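Elongation factor G (Thermus thermophilus, PDB 2DY1) probably acts as a GTP-hydrolysing translation elongation factor, and holds GTP and a magnesium ion in its nucleotide pocket. Local coordinates at residues T459-A464 / E566-L571; G308-G313 / V323-L328; H388-T393 / E446-V451. All coordinates share one frame; numbering follows the deposited sequence.

Contact 1: T459-A464 / E566-L571; sequences TIKKVA and EAHPVL
T459 and V570 form the last hydrogen-bonded pair of a short antiparallel ladder, in which strand 457-460 joins the sheet of strand 569-583 at the junction of domain IV with the C-terminal domain, where the chain enters and leaves domain IV. Two backbone bonds close this pair: T459 N gives to V570 O at 3.1 Å, and V570 N gives to T459 O at 2.9 Å. I460 and P569 make the neighbouring non-hydrogen-bonded pair. Past it the ladder gives way to a looser set of bonds. K461 N is shared between two carbonyls, lying 3.0 Å from A567 O and 3.0 Å from H568 O, both bonds well bent. A567 O also takes a bond from K462 N, at 3.1 Å, so two successive amides grip one oxygen; K461 N comes nearly end-on to this carbonyl, whereas K462 N stands above its plane.

Apolar contacts lie on both faces of the ladder. On the side of I460, its CG2 presses on A567 CB at 3.5 Å, tighter than usual, and A464 CB closes on the same methyl from further along the loop. I460 and A464 also touch helix 549-566. On the other side the T459 and V570 side chains run abreast, with their CG2 methyls touching; T459 OG1 hydrogen-bonds to M531 O.

The aliphatic part of K461 ties the exposed margin together. With CG anti to the carbonyl carbon (chi1 -76°) and the rest of the chain extended, it runs across V570 at about a right angle and past the H568 ring. K461 CD sits 3.4 Å from V570 CG1, a snug fit. That same carbon approaches the imidazole edge, near its plane, 3.4 Å from H568 ND1, a nitrogen buried here without a hydrogen-bonding partner.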
loop_
_atom_site.group_PDB
_atom_site.type_symbol
_atom_site.label_atom_id
_atom_site.label_comp_id
_atom_site.label_asym_id
_atom_site.label_seq_id
_atom_site.Cartn_x
_atom_site.Cartn_y
_atom_site.Cartn_z
ATOM N N THR A 459 17.048 -23.562 -22.823
ATOM C CA THR A 459 17.961 -24.515 -22.211
ATOM C C THR A 459 18.252 -25.608 -23.229
ATOM O O THR A 459 17.806 -25.524 -24.382
ATOM C CB THR A 459 17.400 -25.116 -20.901
ATOM O OG1 THR A 459 18.466 -25.782 -20.201
ATOM C CG2 THR A 459 16.275 -26.110 -21.181
ATOM N N ILE A 460 19.010 -26.618 -22.820
ATOM C CA ILE A 460 19.359 -27.702 -23.730
ATOM C C ILE A 460 18.904 -29.065 -23.219
ATOM O O ILE A 460 18.801 -29.280 -22.015
ATOM C CB ILE A 460 20.881 -27.742 -23.982
ATOM C CG1 ILE A 460 21.641 -27.743 -22.656
ATOM C CG2 ILE A 460 21.303 -26.547 -24.822
ATOM C CD1 ILE A 460 23.169 -27.919 -22.820
ATOM N N LYS A 461 18.654 -29.992 -24.145
ATOM C CA LYS A 461 18.192 -31.325 -23.776
ATOM C C LYS A 461 19.218 -32.448 -23.949
ATOM O O LYS A 461 19.038 -33.545 -23.409
ATOM C CB LYS A 461 16.923 -31.668 -24.558
ATOM C CG LYS A 461 15.658 -30.983 -24.040
ATOM C CD LYS A 461 14.424 -31.538 -24.742
ATOM C CE LYS A 461 13.133 -31.077 -24.079
ATOM N NZ LYS A 461 11.926 -31.639 -24.758
ATOM N N LYS A 462 20.287 -32.186 -24.692
ATOM C CA LYS A 462 21.308 -33.208 -24.881
ATOM C C LYS A 462 22.719 -32.642 -24.850
ATOM O O LYS A 462 22.942 -31.446 -25.067
ATOM C CB LYS A 462 21.078 -33.976 -26.189
ATOM C CG LYS A 462 21.329 -33.190 -27.462
ATOM C CD LYS A 462 21.088 -34.076 -28.691
ATOM C CE LYS A 462 21.347 -33.329 -29.990
ATOM N NZ LYS A 462 21.187 -34.197 -31.193
ATOM N N VAL A 463 23.671 -33.517 -24.552
ATOM C CA VAL A 463 25.068 -33.127 -24.475
ATOM C C VAL A 463 25.617 -32.882 -25.869
ATOM O O VAL A 463 25.218 -33.540 -26.830
ATOM C CB VAL A 463 25.914 -34.226 -23.809
ATOM C CG1 VAL A 463 27.381 -33.806 -23.785
ATOM C CG2 VAL A 463 25.417 -34.485 -22.395
ATOM N N ALA A 464 26.535 -31.927 -25.972
ATOM C CA ALA A 464 27.180 -31.614 -27.232
ATOM C C ALA A 464 28.510 -30.932 -26.941
ATOM O O ALA A 464 28.713 -30.382 -25.861
ATOM C CB ALA A 464 26.283 -30.707 -28.081
ATOM N N GLU A 566 23.706 -27.750 -31.270
ATOM C CA GLU A 566 23.783 -29.198 -31.417
ATOM C C GLU A 566 23.270 -29.864 -30.157
ATOM O O GLU A 566 23.206 -31.092 -30.079
ATOM C CB GLU A 566 25.239 -29.635 -31.638
ATOM C CG GLU A 566 26.023 -28.767 -32.611
ATOM C CD GLU A 566 27.500 -29.145 -32.682
ATOM O OE1 GLU A 566 28.247 -28.477 -33.427
ATOM O OE2 GLU A 566 27.917 -30.106 -31.994
ATOM N N ALA A 567 22.879 -29.058 -29.174
ATOM C CA ALA A 567 22.425 -29.597 -27.899
ATOM C C ALA A 567 20.912 -29.676 -27.695
ATOM O O ALA A 567 20.440 -29.742 -26.559
ATOM C CB ALA A 567 23.066 -28.805 -26.762
ATOM N N HIS A 568 20.166 -29.702 -28.795
ATOM C CA HIS A 568 18.706 -29.778 -28.749
ATOM C C HIS A 568 18.088 -28.755 -27.795
ATOM O O HIS A 568 17.554 -29.089 -26.732
ATOM C CB HIS A 568 18.253 -31.181 -28.365
ATOM C CG HIS A 568 16.812 -31.442 -28.667
ATOM N ND1 HIS A 568 15.799 -31.155 -27.777
ATOM C CD2 HIS A 568 16.208 -31.906 -29.787
ATOM C CE1 HIS A 568 14.634 -31.430 -28.336
ATOM N NE2 HIS A 568 14.854 -31.886 -29.557
ATOM N N PRO A 569 18.164 -27.481 -28.175
ATOM C CA PRO A 569 17.623 -26.369 -27.392
ATOM C C PRO A 569 16.095 -26.392 -27.339
ATOM O O PRO A 569 15.436 -26.819 -28.291
ATOM C CB PRO A 569 18.170 -25.142 -28.120
ATOM C CG PRO A 569 18.338 -25.617 -29.528
ATOM C CD PRO A 569 18.901 -26.987 -29.350
ATOM N N VAL A 570 15.543 -25.950 -26.213
ATOM C CA VAL A 570 14.099 -25.905 -26.027
ATOM C C VAL A 570 13.693 -24.629 -25.295
ATOM O O VAL A 570 14.474 -24.075 -24.518
ATOM C CB VAL A 570 13.583 -27.116 -25.217
ATOM C CG1 VAL A 570 13.929 -28.405 -25.944
ATOM C CG2 VAL A 570 14.172 -27.109 -23.819
ATOM N N LEU A 571 12.460 -24.184 -25.541
ATOM C CA LEU A 571 11.924 -22.966 -24.934
ATOM C C LEU A 571 11.355 -23.203 -23.543
ATOM O O LEU A 571 10.673 -24.201 -23.297
ATOM C CB LEU A 571 10.832 -22.382 -25.831
ATOM C CG LEU A 571 10.359 -20.964 -25.497
ATOM C CD1 LEU A 571 11.456 -19.963 -25.830
ATOM C CD2 LEU A 571 9.103 -20.652 -26.293
#

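Contact 2: G308-G313 / V323-L328; sequences GRLKPG and VRLPHL
P312 and G313 pass P326 and H327 in opposite directions, with G313 CA 4.1 Å from P326 CA and P312 CA 5.0 Å from H327 CA. A single backbone hydrogen bond links the two segments: G313 N reaches L325 O at 2.7 Å, short and nearly straight (165°), though the donor is tilted from the carbonyl plane. G313 takes a positive phi of 98°, at which a side chain would jam against the carbonyl of P312 and also crowd the arginine opposite.

That arginine, R324, lays one face of its guanidinium over the G313 backbone, NH2 standing 3.4 Å from G313 CA. Its CG is anti to the backbone N (chi1 -169°) and the chain stays extended as far as NE, which carries the flat group away from the strand and over the glycine.

The setting is the beta-barrel domain 2 of translation factors. Strands 309-310 and 314-316 are the outermost strands of one four-stranded antiparallel sheet, and the loop between them passes the bend in strand 323-332. L310 pairs through its backbone with A342 at one margin, L325 with D314 at the other, so the loop spans from margin to margin.

Leucines fill the inner side. L310 CD1 meets L325 CD1 at 4.1 Å, the two side chains running obliquely past each other. L328 is the more deeply engaged: its CD1 lies 3.6 Å from L310 O and against the peptide between K311 and P312. The P312 ring crosses the L328 side chain at about a right angle, its CD 3.9 Å from L328 CD1. At another corner of the ring, P312 CB rests 3.4 Å from P326 O.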
loop_
_atom_site.group_PDB
_atom_site.type_symbol
_atom_site.label_atom_id
_atom_site.label_comp_id
_atom_site.label_asym_id
_atom_site.label_seq_id
_atom_site.Cartn_x
_atom_site.Cartn_y
_atom_site.Cartn_z
ATOM N N GLY A 308 7.011 18.438 20.915
ATOM C CA GLY A 308 7.659 19.730 20.824
ATOM C C GLY A 308 6.787 20.840 20.305
ATOM O O GLY A 308 5.617 20.648 19.991
ATOM N N ARG A 309 7.367 22.025 20.216
ATOM C CA ARG A 309 6.647 23.178 19.754
ATOM C C ARG A 309 7.517 23.903 18.736
ATOM O O ARG A 309 8.748 23.841 18.793
ATOM C CB ARG A 309 6.312 24.072 20.959
ATOM C CG ARG A 309 5.594 25.366 20.644
ATOM C CD ARG A 309 4.991 25.977 21.908
ATOM N NE ARG A 309 4.484 27.321 21.652
ATOM C CZ ARG A 309 5.257 28.398 21.555
ATOM N NH1 ARG A 309 6.572 28.288 21.704
ATOM N NH2 ARG A 309 4.723 29.581 21.285
ATOM N N LEU A 310 6.879 24.556 17.776
ATOM C CA LEU A 310 7.622 25.305 16.774
ATOM C C LEU A 310 7.052 26.686 16.549
ATOM O O LEU A 310 5.839 26.924 16.667
ATOM C CB LEU A 310 7.621 24.579 15.429
ATOM C CG LEU A 310 8.323 23.228 15.360
ATOM C CD1 LEU A 310 8.012 22.568 14.025
ATOM C CD2 LEU A 310 9.831 23.424 15.506
ATOM N N LYS A 311 7.956 27.611 16.231
ATOM C CA LYS A 311 7.592 28.979 15.909
ATOM C C LYS A 311 8.168 29.295 14.536
ATOM O O LYS A 311 9.127 28.654 14.100
ATOM C CB LYS A 311 8.177 29.942 16.940
ATOM C CG LYS A 311 7.472 29.882 18.287
ATOM C CD LYS A 311 8.256 30.657 19.340
ATOM C CE LYS A 311 8.344 32.146 19.001
ATOM N NZ LYS A 311 9.361 32.857 19.831
ATOM N N PRO A 312 7.605 30.293 13.836
ATOM C CA PRO A 312 8.123 30.651 12.512
ATOM C C PRO A 312 9.607 31.036 12.637
ATOM O O PRO A 312 9.989 31.741 13.577
ATOM C CB PRO A 312 7.245 31.839 12.110
ATOM C CG PRO A 312 5.939 31.544 12.807
ATOM C CD PRO A 312 6.409 31.084 14.175
ATOM N N GLY A 313 10.423 30.545 11.712
ATOM C CA GLY A 313 11.847 30.838 11.762
ATOM C C GLY A 313 12.670 29.727 12.390
ATOM O O GLY A 313 13.901 29.736 12.304
ATOM N N VAL A 323 16.491 21.981 8.171
ATOM C CA VAL A 323 15.286 22.336 7.449
ATOM C C VAL A 323 14.707 23.560 8.138
ATOM O O VAL A 323 14.169 23.448 9.243
ATOM C CB VAL A 323 14.251 21.192 7.509
ATOM C CG1 VAL A 323 12.940 21.617 6.843
ATOM C CG2 VAL A 323 14.833 19.956 6.845
ATOM N N ARG A 324 14.814 24.729 7.509
ATOM C CA ARG A 324 14.239 25.920 8.131
ATOM C C ARG A 324 12.784 26.129 7.713
ATOM O O ARG A 324 12.394 25.851 6.568
ATOM C CB ARG A 324 15.049 27.182 7.806
ATOM C CG ARG A 324 14.622 28.378 8.657
ATOM C CD ARG A 324 15.657 29.488 8.654
ATOM N NE ARG A 324 15.316 30.555 9.593
ATOM C CZ ARG A 324 14.588 31.628 9.291
ATOM N NH1 ARG A 324 14.113 31.795 8.065
ATOM N NH2 ARG A 324 14.346 32.541 10.218
ATOM N N LEU A 325 11.995 26.635 8.651
ATOM C CA LEU A 325 10.562 26.877 8.452
ATOM C C LEU A 325 10.255 28.338 8.740
ATOM O O LEU A 325 9.763 28.684 9.803
ATOM C CB LEU A 325 9.761 25.976 9.405
ATOM C CG LEU A 325 9.949 24.458 9.245
ATOM C CD1 LEU A 325 9.146 23.706 10.298
ATOM C CD2 LEU A 325 9.511 24.034 7.850
ATOM N N PRO A 326 10.558 29.227 7.781
ATOM C CA PRO A 326 10.296 30.652 7.986
ATOM C C PRO A 326 8.818 30.959 8.203
ATOM O O PRO A 326 8.463 31.917 8.901
ATOM C CB PRO A 326 10.888 31.297 6.726
ATOM C CG PRO A 326 10.784 30.218 5.700
ATOM C CD PRO A 326 11.169 28.975 6.468
ATOM N N HIS A 327 7.962 30.132 7.611
ATOM C CA HIS A 327 6.518 30.275 7.775
ATOM C C HIS A 327 5.963 28.903 8.122
ATOM O O HIS A 327 6.450 27.876 7.633
ATOM C CB HIS A 327 5.857 30.767 6.482
ATOM C CG HIS A 327 6.309 32.126 6.050
ATOM N ND1 HIS A 327 5.777 33.289 6.566
ATOM C CD2 HIS A 327 7.281 32.507 5.188
ATOM C CE1 HIS A 327 6.406 34.327 6.045
ATOM N NE2 HIS A 327 7.324 33.880 5.207
ATOM N N LEU A 328 4.965 28.888 8.992
ATOM C CA LEU A 328 4.318 27.643 9.391
ATOM C C LEU A 328 2.932 27.642 8.767
ATOM O O LEU A 328 2.229 28.644 8.841
ATOM C CB LEU A 328 4.175 27.576 10.912
ATOM C CG LEU A 328 5.495 27.640 11.700
ATOM C CD1 LEU A 328 5.193 27.566 13.178
ATOM C CD2 LEU A 328 6.425 26.496 11.295
#

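Contact 3: H388-T393 / E446-V451; sequences HPKGRT and EVEFSV
H388 reaches along its partner strand to S450, two residues beyond the one it pairs with. Its CB lies 3.8 Å from E448 O, the carbonyl that accepts the backbone bond from H388 N. With CG anti to the carbonyl carbon (chi1 -46°), the ring swings on past this oxygen: CD2 approaches E448 O at 3.4 Å, close to the ring plane. At the tip, NE2 gives a hydrogen bond to S450 OG, short at 2.6 Å and nearly straight (165°), with the hydroxyl oxygen at the ring edge and in its plane. The bond thus fixes the rotation of the imidazole. With an alanine here, S450 OG would probably lose this donor and the flank of the E448 carbonyl would be left uncovered.

The backbones form an antiparallel ladder. E448 N returns a bond to H388 O at 2.8 Å, P389 and V447 make the next, non-hydrogen-bonded pair, and K390 N reaches E446 O at 2.9 Å. K390 then stretches out fully extended over E446, ending in a salt bridge of 2.8 Å from NZ to E446 OE2, met on the syn side but out of the carboxylate plane.

In the ferredoxin-like alpha/beta fold of domain III, strand 447-450 is one of the two outermost strands of the sheet, beside strand 383-389. V447 packs on L398 of helix 392-408 and L440 of helix 430-442, F449 on L433, while G391 occupies the N-cap position of helix 392-408 directly after the ladder.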
loop_
_atom_site.group_PDB
_atom_site.type_symbol
_atom_site.label_atom_id
_atom_site.label_comp_id
_atom_site.label_asym_id
_atom_site.label_seq_id
_atom_site.Cartn_x
_atom_site.Cartn_y
_atom_site.Cartn_z
ATOM N N HIS A 388 4.674 3.218 -21.806
ATOM C CA HIS A 388 5.092 3.736 -23.104
ATOM C C HIS A 388 4.637 5.187 -23.293
ATOM O O HIS A 388 3.466 5.493 -23.103
ATOM C CB HIS A 388 4.448 2.919 -24.225
ATOM C CG HIS A 388 4.525 1.440 -24.025
ATOM N ND1 HIS A 388 5.568 0.678 -24.507
ATOM C CD2 HIS A 388 3.692 0.581 -23.389
ATOM C CE1 HIS A 388 5.374 -0.588 -24.179
ATOM N NE2 HIS A 388 4.243 -0.674 -23.500
ATOM N N PRO A 389 5.554 6.104 -23.626
ATOM C CA PRO A 389 5.065 7.470 -23.829
ATOM C C PRO A 389 4.264 7.428 -25.131
ATOM O O PRO A 389 4.617 6.685 -26.060
ATOM C CB PRO A 389 6.345 8.288 -23.976
ATOM C CG PRO A 389 7.338 7.270 -24.536
ATOM C CD PRO A 389 7.024 6.040 -23.725
ATOM N N LYS A 390 3.197 8.215 -25.206
ATOM C CA LYS A 390 2.348 8.209 -26.401
ATOM C C LYS A 390 3.075 8.707 -27.647
ATOM O O LYS A 390 3.001 8.078 -28.724
ATOM C CB LYS A 390 1.085 9.037 -26.130
ATOM C CG LYS A 390 0.124 9.133 -27.325
ATOM C CD LYS A 390 -1.194 9.777 -26.901
ATOM C CE LYS A 390 -2.039 10.228 -28.109
ATOM N NZ LYS A 390 -3.366 10.759 -27.674
ATOM N N GLY A 391 3.771 9.827 -27.503
ATOM C CA GLY A 391 4.506 10.379 -28.624
ATOM C C GLY A 391 5.753 11.123 -28.186
ATOM O O GLY A 391 6.159 11.100 -27.024
ATOM N N ARG A 392 6.353 11.798 -29.152
ATOM C CA ARG A 392 7.570 12.580 -28.981
ATOM C C ARG A 392 7.582 13.532 -27.784
ATOM O O ARG A 392 8.517 13.496 -26.977
ATOM C CB ARG A 392 7.794 13.333 -30.294
ATOM C CG ARG A 392 8.850 14.403 -30.333
ATOM C CD ARG A 392 8.622 15.196 -31.615
ATOM N NE ARG A 392 9.525 16.328 -31.785
ATOM C CZ ARG A 392 9.229 17.400 -32.512
ATOM N NH1 ARG A 392 8.055 17.476 -33.122
ATOM N NH2 ARG A 392 10.102 18.390 -32.638
ATOM N N THR A 393 6.563 14.383 -27.668
ATOM C CA THR A 393 6.474 15.340 -26.566
ATOM C C THR A 393 6.463 14.587 -25.238
ATOM O O THR A 393 7.108 14.984 -24.269
ATOM C CB THR A 393 5.181 16.199 -26.683
ATOM O OG1 THR A 393 5.302 17.093 -27.798
ATOM C CG2 THR A 393 4.951 17.023 -25.428
ATOM N N GLU A 446 1.207 12.125 -21.696
ATOM C CA GLU A 446 0.321 11.022 -22.050
ATOM C C GLU A 446 1.135 9.734 -22.113
ATOM O O GLU A 446 2.094 9.627 -22.884
ATOM C CB GLU A 446 -0.334 11.254 -23.423
ATOM C CG GLU A 446 -1.362 12.367 -23.449
ATOM C CD GLU A 446 -1.883 12.604 -24.855
ATOM O OE1 GLU A 446 -1.232 13.352 -25.611
ATOM O OE2 GLU A 446 -2.925 12.015 -25.186
ATOM N N VAL A 447 0.763 8.749 -21.299
ATOM C CA VAL A 447 1.465 7.471 -21.314
ATOM C C VAL A 447 0.456 6.360 -21.518
ATOM O O VAL A 447 -0.730 6.530 -21.237
ATOM C CB VAL A 447 2.219 7.202 -19.986
ATOM C CG1 VAL A 447 3.098 8.394 -19.645
ATOM C CG2 VAL A 447 1.227 6.905 -18.870
ATOM N N GLU A 448 0.919 5.234 -22.045
ATOM C CA GLU A 448 0.030 4.098 -22.250
ATOM C C GLU A 448 0.632 2.901 -21.538
ATOM O O GLU A 448 1.853 2.775 -21.473
ATOM C CB GLU A 448 -0.083 3.754 -23.741
ATOM C CG GLU A 448 -0.291 4.960 -24.661
ATOM C CD GLU A 448 -1.421 5.830 -24.193
ATOM O OE1 GLU A 448 -2.439 5.277 -23.728
ATOM O OE2 GLU A 448 -1.293 7.069 -24.288
ATOM N N PHE A 449 -0.232 2.026 -21.027
ATOM C CA PHE A 449 0.196 0.797 -20.362
ATOM C C PHE A 449 -0.033 -0.403 -21.281
ATOM O O PHE A 449 -1.005 -0.436 -22.039
ATOM C CB PHE A 449 -0.638 0.527 -19.101
ATOM C CG PHE A 449 -0.553 1.595 -18.053
ATOM C CD1 PHE A 449 0.545 2.429 -17.957
ATOM C CD2 PHE A 449 -1.559 1.696 -17.090
ATOM C CE1 PHE A 449 0.653 3.344 -16.915
ATOM C CE2 PHE A 449 -1.456 2.608 -16.044
ATOM C CZ PHE A 449 -0.352 3.429 -15.954
ATOM N N SER A 450 0.859 -1.388 -21.210
ATOM C CA SER A 450 0.669 -2.631 -21.951
ATOM C C SER A 450 0.985 -3.796 -21.006
ATOM O O SER A 450 1.567 -3.607 -19.933
ATOM C CB SER A 450 1.575 -2.693 -23.183
ATOM O OG SER A 450 2.939 -2.774 -22.823
ATOM N N VAL A 451 0.572 -5.003 -21.379
ATOM C CA VAL A 451 0.869 -6.164 -20.563
ATOM C C VAL A 451 2.365 -6.411 -20.754
ATOM O O VAL A 451 2.857 -6.441 -21.888
ATOM C CB VAL A 451 0.099 -7.408 -21.051
ATOM C CG1 VAL A 451 0.488 -8.619 -20.221
ATOM C CG2 VAL A 451 -1.411 -7.160 -20.960
#

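Overall arrangement
From the N terminus, the chain first builds the GTP-binding domain, which no contact touches. Contact 2 comes next, a local closure over nine intervening residues within the barrel of domain 2. Contact 3 follows, its centre about 42 Å from that of contact 2; it brings the last strand of domain III back to the first, enclosing both helices of that domain. Soon after strand 447-450 comes strand 457-460, where contact 1 opens, centred about 39 Å from contact 3. It closes the longest loop, the excursion through domain IV, at the foot of the C-terminal sheet. The loops run in series, neither nested nor crossed, and contacts 1 and 2 lie on opposite sides of the chain's centre.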